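Local coordinates for putative nucleoprotein (Infectious salmon anemia virus, PDB 4EWC) that encapsidates the negative-strand viral RNA, protecting it from nucleases, in ribonucleoproteins that serve as templates for transcription and replication, at residues S172-G177 and N477-K482; L316-M321 and D373-S378. One frame throughout, in Å; residues are numbered along the deposited sequence.

Interaction 1. Residues S172-G177 and N477-K482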
ATOM      1  N   SER A 172     -15.120  13.710  26.666  1.00 51.61           N
ATOM      2  CA  SER A 172     -15.269  13.470  25.229  1.00 53.60           C
ATOM      3  C   SER A 172     -13.913  13.545  24.498  1.00 52.21           C
ATOM      4  O   SER A 172     -13.815  13.282  23.293  1.00 51.74           O
ATOM      5  CB  SER A 172     -16.302  14.434  24.601  1.00 53.23           C
ATOM      6  OG  SER A 172     -15.864  15.774  24.662  1.00 58.86           O
ATOM      7  N   ILE A 173     -12.872  13.890  25.242  1.00 49.04           N
ATOM      8  CA  ILE A 173     -11.539  13.969  24.675  1.00 51.40           C
ATOM      9  C   ILE A 173     -10.832  12.620  24.724  1.00 50.03           C
ATOM     10  O   ILE A 173     -10.678  12.013  25.793  1.00 47.56           O
ATOM     11  CB  ILE A 173     -10.694  15.030  25.379  1.00 50.71           C
ATOM     12  CG1 ILE A 173     -11.338  16.398  25.183  1.00 54.41           C
ATOM     13  CG2 ILE A 173      -9.265  15.030  24.830  1.00 51.49           C
ATOM     14  CD1 ILE A 173     -10.823  17.481  26.126  1.00 48.63           C
ATOM     15  N   TRP A 174     -10.402  12.178  23.547  1.00 50.14           N
ATOM     16  CA  TRP A 174      -9.771  10.875  23.345  1.00 48.93           C
ATOM     17  C   TRP A 174      -8.753  10.483  24.415  1.00 47.07           C
ATOM     18  O   TRP A 174      -8.895   9.444  25.063  1.00 45.72           O
ATOM     19  CB  TRP A 174      -9.118  10.827  21.969  1.00 44.21           C
ATOM     20  CG  TRP A 174      -8.508   9.540  21.727  1.00 42.72           C
ATOM     21  CD1 TRP A 174      -9.144   8.396  21.388  1.00 40.38           C
ATOM     22  CD2 TRP A 174      -7.116   9.222  21.836  1.00 47.14           C
ATOM     23  NE1 TRP A 174      -8.238   7.372  21.265  1.00 40.87           N
ATOM     24  CE2 TRP A 174      -6.984   7.853  21.536  1.00 45.97           C
ATOM     25  CE3 TRP A 174      -5.970   9.963  22.150  1.00 44.37           C
ATOM     26  CZ2 TRP A 174      -5.744   7.206  21.532  1.00 42.88           C
ATOM     27  CZ3 TRP A 174      -4.758   9.317  22.158  1.00 45.95           C
ATOM     28  CH2 TRP A 174      -4.653   7.948  21.842  1.00 39.97           C
ATOM     29  N   GLN A 175      -7.749  11.335  24.602  1.00 45.37           N
ATOM     30  CA  GLN A 175      -6.716  11.111  25.609  1.00 48.93           C
ATOM     31  C   GLN A 175      -7.307  10.750  26.952  1.00 48.20           C
ATOM     32  O   GLN A 175      -6.713   9.970  27.695  1.00 47.23           O
ATOM     33  CB  GLN A 175      -5.820  12.349  25.795  1.00 48.79           C
ATOM     34  CG  GLN A 175      -4.774  12.577  24.730  1.00 40.65           C
ATOM     35  CD  GLN A 175      -5.333  13.324  23.543  1.00 45.71           C
ATOM     36  OE1 GLN A 175      -6.554  13.473  23.404  1.00 49.66           O
ATOM     37  NE2 GLN A 175      -4.443  13.816  22.682  1.00 46.96           N
ATOM     38  N   ASN A 176      -8.470  11.324  27.265  1.00 47.91           N
ATOM     39  CA  ASN A 176      -9.057  11.141  28.587  1.00 45.43           C
ATOM     40  C   ASN A 176      -9.715   9.751  28.795  1.00 51.14           C
ATOM     41  O   ASN A 176      -9.586   9.142  29.871  1.00 47.94           O
ATOM     42  CB  ASN A 176      -9.981  12.303  28.935  1.00 46.59           C
ATOM     43  CG  ASN A 176      -9.234  13.651  29.058  1.00 50.41           C
ATOM     44  OD1 ASN A 176      -8.117  13.718  29.555  1.00 47.84           O
ATOM     45  ND2 ASN A 176      -9.873  14.724  28.597  1.00 53.34           N
ATOM     46  N   GLY A 177     -10.408   9.249  27.773  1.00 47.52           N
ATOM     47  CA  GLY A 177     -10.853   7.872  27.793  1.00 46.14           C
ATOM     48  C   GLY A 177      -9.718   6.879  28.060  1.00 45.16           C
ATOM     49  O   GLY A 177      -9.834   6.004  28.919  1.00 43.41           O
ATOM     50  N   ASN A 477       6.287  10.887  20.422  1.00 55.36           N
ATOM     51  CA  ASN A 477       6.899   9.708  21.029  1.00 52.40           C
ATOM     52  C   ASN A 477       5.991   8.939  21.981  1.00 51.28           C
ATOM     53  O   ASN A 477       6.412   7.992  22.624  1.00 47.60           O
ATOM     54  CB  ASN A 477       8.165  10.124  21.749  1.00 56.05           C
ATOM     55  CG  ASN A 477       9.228  10.565  20.787  1.00 70.36           C
ATOM     56  OD1 ASN A 477       9.285  10.064  19.654  1.00 70.05           O
ATOM     57  ND2 ASN A 477      10.070  11.514  21.208  1.00 63.34           N
ATOM     58  N   THR A 478       4.741   9.369  22.079  1.00 53.32           N
ATOM     59  CA  THR A 478       3.821   8.798  23.047  1.00 52.17           C
ATOM     60  C   THR A 478       2.429   9.385  22.895  1.00 55.24           C
ATOM     61  O   THR A 478       2.253  10.493  22.368  1.00 52.80           O
ATOM     62  CB  THR A 478       4.297   9.026  24.501  1.00 50.14           C
ATOM     63  OG1 THR A 478       3.404   8.364  25.406  1.00 50.29           O
ATOM     64  CG2 THR A 478       4.379  10.494  24.817  1.00 34.19           C
ATOM     65  N   THR A 479       1.451   8.617  23.365  1.00 49.84           N
ATOM     66  CA  THR A 479       0.049   9.003  23.332  1.00 49.27           C
ATOM     67  C   THR A 479      -0.297   9.852  24.554  1.00 48.16           C
ATOM     68  O   THR A 479      -1.297  10.562  24.560  1.00 51.39           O
ATOM     69  CB  THR A 479      -0.875   7.755  23.294  1.00 45.31           C
ATOM     70  OG1 THR A 479      -0.420   6.799  24.258  1.00 48.84           O
ATOM     71  CG2 THR A 479      -0.814   7.095  21.943  1.00 48.80           C
ATOM     72  N   LYS A 480       0.557   9.792  25.572  1.00 44.76           N
ATOM     73  CA  LYS A 480       0.270  10.399  26.862  1.00 52.41           C
ATOM     74  C   LYS A 480       0.711  11.863  27.017  1.00 55.20           C
ATOM     75  O   LYS A 480       1.876  12.199  26.796  1.00 58.35           O
ATOM     76  CB  LYS A 480       0.898   9.542  27.950  1.00 50.59           C
ATOM     77  CG  LYS A 480       0.422   8.129  27.882  1.00 52.68           C
ATOM     78  CD  LYS A 480       1.188   7.260  28.840  1.00 59.71           C
ATOM     79  CE  LYS A 480       1.049   5.805  28.477  1.00 56.26           C
ATOM     80  NZ  LYS A 480       1.807   4.988  29.452  1.00 71.48           N
ATOM     81  N   PRO A 481      -0.221  12.740  27.422  1.00 55.58           N
ATOM     82  CA  PRO A 481       0.099  14.166  27.627  1.00 59.16           C
ATOM     83  C   PRO A 481       1.136  14.333  28.727  1.00 58.02           C
ATOM     84  O   PRO A 481       1.051  13.653  29.740  1.00 56.52           O
ATOM     85  CB  PRO A 481      -1.243  14.775  28.074  1.00 59.08           C
ATOM     86  CG  PRO A 481      -2.287  13.785  27.662  1.00 58.27           C
ATOM     87  CD  PRO A 481      -1.635  12.434  27.699  1.00 52.84           C
ATOM     88  N   LYS A 482       2.095  15.229  28.553  1.00 63.79           N
ATOM     89  CA  LYS A 482       3.241  15.218  29.456  1.00 66.87           C
ATOM     90  C   LYS A 482       3.188  16.254  30.581  1.00 64.67           C
ATOM     91  O   LYS A 482       4.176  16.441  31.275  1.00 77.12           O
ATOM     92  CB  LYS A 482       4.562  15.317  28.670  1.00 55.53           C
TER
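Trp174 meets Thr479 with the rim of its indole: the far corner of the six-membered ring, CH2, lies 3.9 Å from Thr479 CG2, and the methyl sits at the ring edge, close to the ring plane rather than over a face. CG stands anti to the backbone N, and this torsion (chi1 -179°) brings the outer end of the six-membered ring up to Thr479. The indole also packs on Cys444 and Val445 of helix 438-449; Thr479 touches Cys444 too, so the two share a neighbour. Gln175 makes the second half of the contact with the aliphatic part of its chain. Its CG lies 4.0 Å from Pro481 CG and equally far from the backbone O of Thr479, both at van der Waals distance, and the glutamine and proline side chains run at a slant to one another. A bend at chi2 (85°) turns the amide away from Pro481, and Gln175 NE2 donates to the carbonyl O of Gly431, which gives the amide nitrogen of this buried side chain a partner. Ile173 is the N-cap residue of helix 174-188. The opposing loop is shaped by an ST turn, in which Lys480 N donates to Thr478 OG1 at 3.2 Å in a nearly straight bond (173°). Lys480, Pro481 and Lys482 probably belong to a nuclear localization signal of the C-terminal family region: the proline faces the helix, while the CB of Lys480 points away from it and the lysine is exposed. Pro481 rests further on Val212 and Thr214 of strand 209-214 and on Tyr487.

Interaction 2. Residues L316-M321 and D373-S378; sequences LDLMGM and DTLCTS
Within the helical bundle of this nucleoprotein, residues 316-321 of helix 315-326 meet residues 373-378 of helix 369-381 through Leu318, whose forked end meets Leu375 and Cys376 with one methyl each. Leu318 CD2 lies 3.7 Å from Leu375 CD2, a methyl-to-methyl meeting in which the two leucine side chains cross at a slant. The other branch, Leu318 CD1, lies 3.8 Å from Cys376 SG, and the thiol serves here as an apolar surface. The torsions differ between the partners. Leu318 keeps CG anti to its carbonyl carbon (chi1 -57°) and reaches across with its chain extended, whereas Leu375 holds CG anti to the backbone N (chi1 178°), which presents CD2 to the incoming leucine. The CB of Leu375 points at the opposite helix; that of Cys376 points neither at it nor away, and the sulfur reaches one methyl, CD1, of Leu318. All three residues are buried; 8.4 Å separates the CA atoms of Leu318 and Cys376, the closest such pair of the two segments, and side chains bridge the gap. Surrounding side chains continue the core: Leu375 packs on Thr356 of helix 350-358, Cys376 on Tyr291, and the selenomethionine Met321 on Phe336 and Ile339 of helix 334-346. Thr377 OG1 is hydrogen-bonded to Tyr291 OH, and Thr374 and Thr377 also pack on Leu537 of the second subunit, so helix 369-381 joins the bundle interior to the interface between subunits. Such purely apolar joining of two helices by a few interposed side chains is the ordinary core packing of an alpha-helical bundle.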
ATOM      1  N   LEU A 316       5.805 -14.147  24.261  1.00 49.41           N
ATOM      2  CA  LEU A 316       5.873 -14.215  25.711  1.00 51.00           C
ATOM      3  C   LEU A 316       6.191 -15.621  26.179  1.00 55.85           C
ATOM      4  O   LEU A 316       7.022 -15.808  27.074  1.00 60.42           O
ATOM      5  CB  LEU A 316       4.554 -13.739  26.331  1.00 55.00           C
ATOM      6  CG  LEU A 316       4.173 -12.271  26.131  1.00 55.99           C
ATOM      7  CD1 LEU A 316       2.870 -12.003  26.830  1.00 53.24           C
ATOM      8  CD2 LEU A 316       5.263 -11.331  26.649  1.00 50.81           C
ATOM      9  N   ASP A 317       5.535 -16.609  25.570  1.00 53.82           N
ATOM     10  CA  ASP A 317       5.743 -18.012  25.935  1.00 54.69           C
ATOM     11  C   ASP A 317       7.106 -18.506  25.492  1.00 52.94           C
ATOM     12  O   ASP A 317       7.719 -19.288  26.182  1.00 54.94           O
ATOM     13  CB  ASP A 317       4.700 -18.916  25.282  1.00 56.33           C
ATOM     14  CG  ASP A 317       3.292 -18.612  25.725  1.00 59.24           C
ATOM     15  OD1 ASP A 317       3.079 -18.251  26.903  1.00 64.18           O
ATOM     16  OD2 ASP A 317       2.390 -18.738  24.877  1.00 65.03           O
ATOM     17  N   LEU A 318       7.559 -18.050  24.330  1.00 52.92           N
ATOM     18  CA  LEU A 318       8.766 -18.573  23.731  1.00 52.55           C
ATOM     19  C   LEU A 318       9.959 -18.073  24.510  1.00 58.86           C
ATOM     20  O   LEU A 318      10.930 -18.798  24.724  1.00 60.55           O
ATOM     21  CB  LEU A 318       8.884 -18.159  22.261  1.00 52.49           C
ATOM     22  CG  LEU A 318       7.733 -18.530  21.319  1.00 52.97           C
ATOM     23  CD1 LEU A 318       7.905 -17.875  19.965  1.00 56.49           C
ATOM     24  CD2 LEU A 318       7.617 -20.021  21.179  1.00 51.89           C
HETATM   25  N   MSE A 319       9.884 -16.815  24.923  1.00 59.98           N
HETATM   26  CA  MSE A 319      10.963 -16.193  25.668  1.00 58.88           C
HETATM   27  C   MSE A 319      11.045 -16.877  27.018  1.00 60.24           C
HETATM   28  O   MSE A 319      12.129 -17.079  27.566  1.00 60.91           O
HETATM   29  CB  MSE A 319      10.677 -14.711  25.872  1.00 58.81           C
HETATM   30  CG  MSE A 319      10.921 -13.833  24.678  1.00 59.72           C
HETATM   31 SE   MSE A 319      10.170 -12.070  25.078  0.70 63.59          SE
HETATM   32  CE  MSE A 319      10.853 -11.930  26.899  1.00 68.19           C
ATOM     33  N   GLY A 320       9.880 -17.216  27.553  1.00 56.07           N
ATOM     34  CA  GLY A 320       9.814 -17.947  28.801  1.00 63.04           C
ATOM     35  C   GLY A 320      10.498 -19.302  28.663  1.00 66.37           C
ATOM     36  O   GLY A 320      11.190 -19.755  29.577  1.00 66.28           O
HETATM   37  N   MSE A 321      10.305 -19.934  27.505  1.00 63.10           N
HETATM   38  CA  MSE A 321      10.869 -21.242  27.211  1.00 62.32           C
HETATM   39  C   MSE A 321      12.381 -21.184  27.025  1.00 66.46           C
HETATM   40  O   MSE A 321      13.087 -22.110  27.415  1.00 67.69           O
HETATM   41  CB  MSE A 321      10.219 -21.863  25.972  1.00 56.24           C
HETATM   42  CG  MSE A 321       8.913 -22.569  26.239  1.00 58.78           C
HETATM   43 SE   MSE A 321       8.023 -23.269  24.632  0.65 55.58          SE
HETATM   44  CE  MSE A 321       9.357 -24.642  24.178  1.00 66.12           C
ATOM     45  N   ASP A 373      14.186 -20.850  16.331  1.00 54.99           N
ATOM     46  CA  ASP A 373      14.167 -19.874  15.261  1.00 59.35           C
ATOM     47  C   ASP A 373      13.226 -20.267  14.149  1.00 59.26           C
ATOM     48  O   ASP A 373      12.455 -19.430  13.664  1.00 61.30           O
ATOM     49  CB  ASP A 373      15.567 -19.682  14.671  1.00 61.10           C
ATOM     50  CG  ASP A 373      16.454 -18.823  15.550  1.00 66.02           C
ATOM     51  OD1 ASP A 373      15.915 -18.237  16.521  1.00 67.26           O
ATOM     52  OD2 ASP A 373      17.673 -18.753  15.284  1.00 67.76           O
ATOM     53  N   THR A 374      13.307 -21.526  13.734  1.00 51.52           N
ATOM     54  CA  THR A 374      12.402 -22.053  12.731  1.00 55.53           C
ATOM     55  C   THR A 374      10.961 -21.815  13.185  1.00 52.96           C
ATOM     56  O   THR A 374      10.145 -21.323  12.419  1.00 52.43           O
ATOM     57  CB  THR A 374      12.592 -23.577  12.537  1.00 59.31           C
ATOM     58  OG1 THR A 374      13.980 -23.875  12.364  1.00 55.02           O
ATOM     59  CG2 THR A 374      11.796 -24.072  11.338  1.00 52.29           C
ATOM     60  N   LEU A 375      10.671 -22.153  14.440  1.00 51.26           N
ATOM     61  CA  LEU A 375       9.340 -21.984  15.009  1.00 53.11           C
ATOM     62  C   LEU A 375       8.864 -20.523  14.977  1.00 51.41           C
ATOM     63  O   LEU A 375       7.766 -20.219  14.507  1.00 45.40           O
ATOM     64  CB  LEU A 375       9.278 -22.522  16.439  1.00 53.18           C
ATOM     65  CG  LEU A 375       7.889 -22.320  17.072  1.00 51.25           C
ATOM     66  CD1 LEU A 375       6.826 -23.124  16.330  1.00 51.42           C
ATOM     67  CD2 LEU A 375       7.866 -22.640  18.554  1.00 48.59           C
ATOM     68  N   CYS A 376       9.711 -19.632  15.472  1.00 50.30           N
ATOM     69  CA  CYS A 376       9.465 -18.207  15.408  1.00 51.83           C
ATOM     70  C   CYS A 376       9.156 -17.749  13.998  1.00 51.55           C
ATOM     71  O   CYS A 376       8.166 -17.027  13.784  1.00 51.67           O
ATOM     72  CB  CYS A 376      10.668 -17.437  15.953  1.00 52.26           C
ATOM     73  SG  CYS A 376      10.912 -17.667  17.699  1.00 54.41           S
ATOM     74  N   THR A 377       9.994 -18.163  13.045  1.00 48.19           N
ATOM     75  CA  THR A 377       9.805 -17.777  11.647  1.00 49.10           C
ATOM     76  C   THR A 377       8.465 -18.289  11.128  1.00 50.42           C
ATOM     77  O   THR A 377       7.764 -17.576  10.411  1.00 49.44           O
ATOM     78  CB  THR A 377      10.917 -18.318  10.744  1.00 49.53           C
ATOM     79  OG1 THR A 377      12.164 -17.733  11.132  1.00 52.54           O
ATOM     80  CG2 THR A 377      10.635 -17.981   9.290  1.00 46.54           C
ATOM     81  N   SER A 378       8.112 -19.516  11.503  1.00 45.22           N
ATOM     82  CA  SER A 378       6.860 -20.099  11.073  1.00 47.94           C
ATOM     83  C   SER A 378       5.694 -19.262  11.577  1.00 46.99           C
ATOM     84  O   SER A 378       4.688 -19.086  10.888  1.00 47.84           O
ATOM     85  CB  SER A 378       6.729 -21.554  11.551  1.00 49.50           C
ATOM     86  OG  SER A 378       6.503 -21.644  12.949  1.00 47.04           O
TER

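Interactions 1 and 2 lie on opposite sides of the chain's centre, their own centres 34 Å apart and their nearest atoms about 17 Å apart, so neither touches the other. In sequence they are nested: residues 316-321 and 373-378 both fall in the long excursion between 172-177 and 477-482. Interaction 1 therefore joins parts of the chain some 300 residues apart, whereas interaction 2 closes a much shorter, largely helical loop inside the helical-bundle region. Both are buried and rest on van der Waals contact. Their settings differ: the first includes part of a probable nuclear localization signal; in the second, segment 373-378 also packs on the other subunit of the assembly.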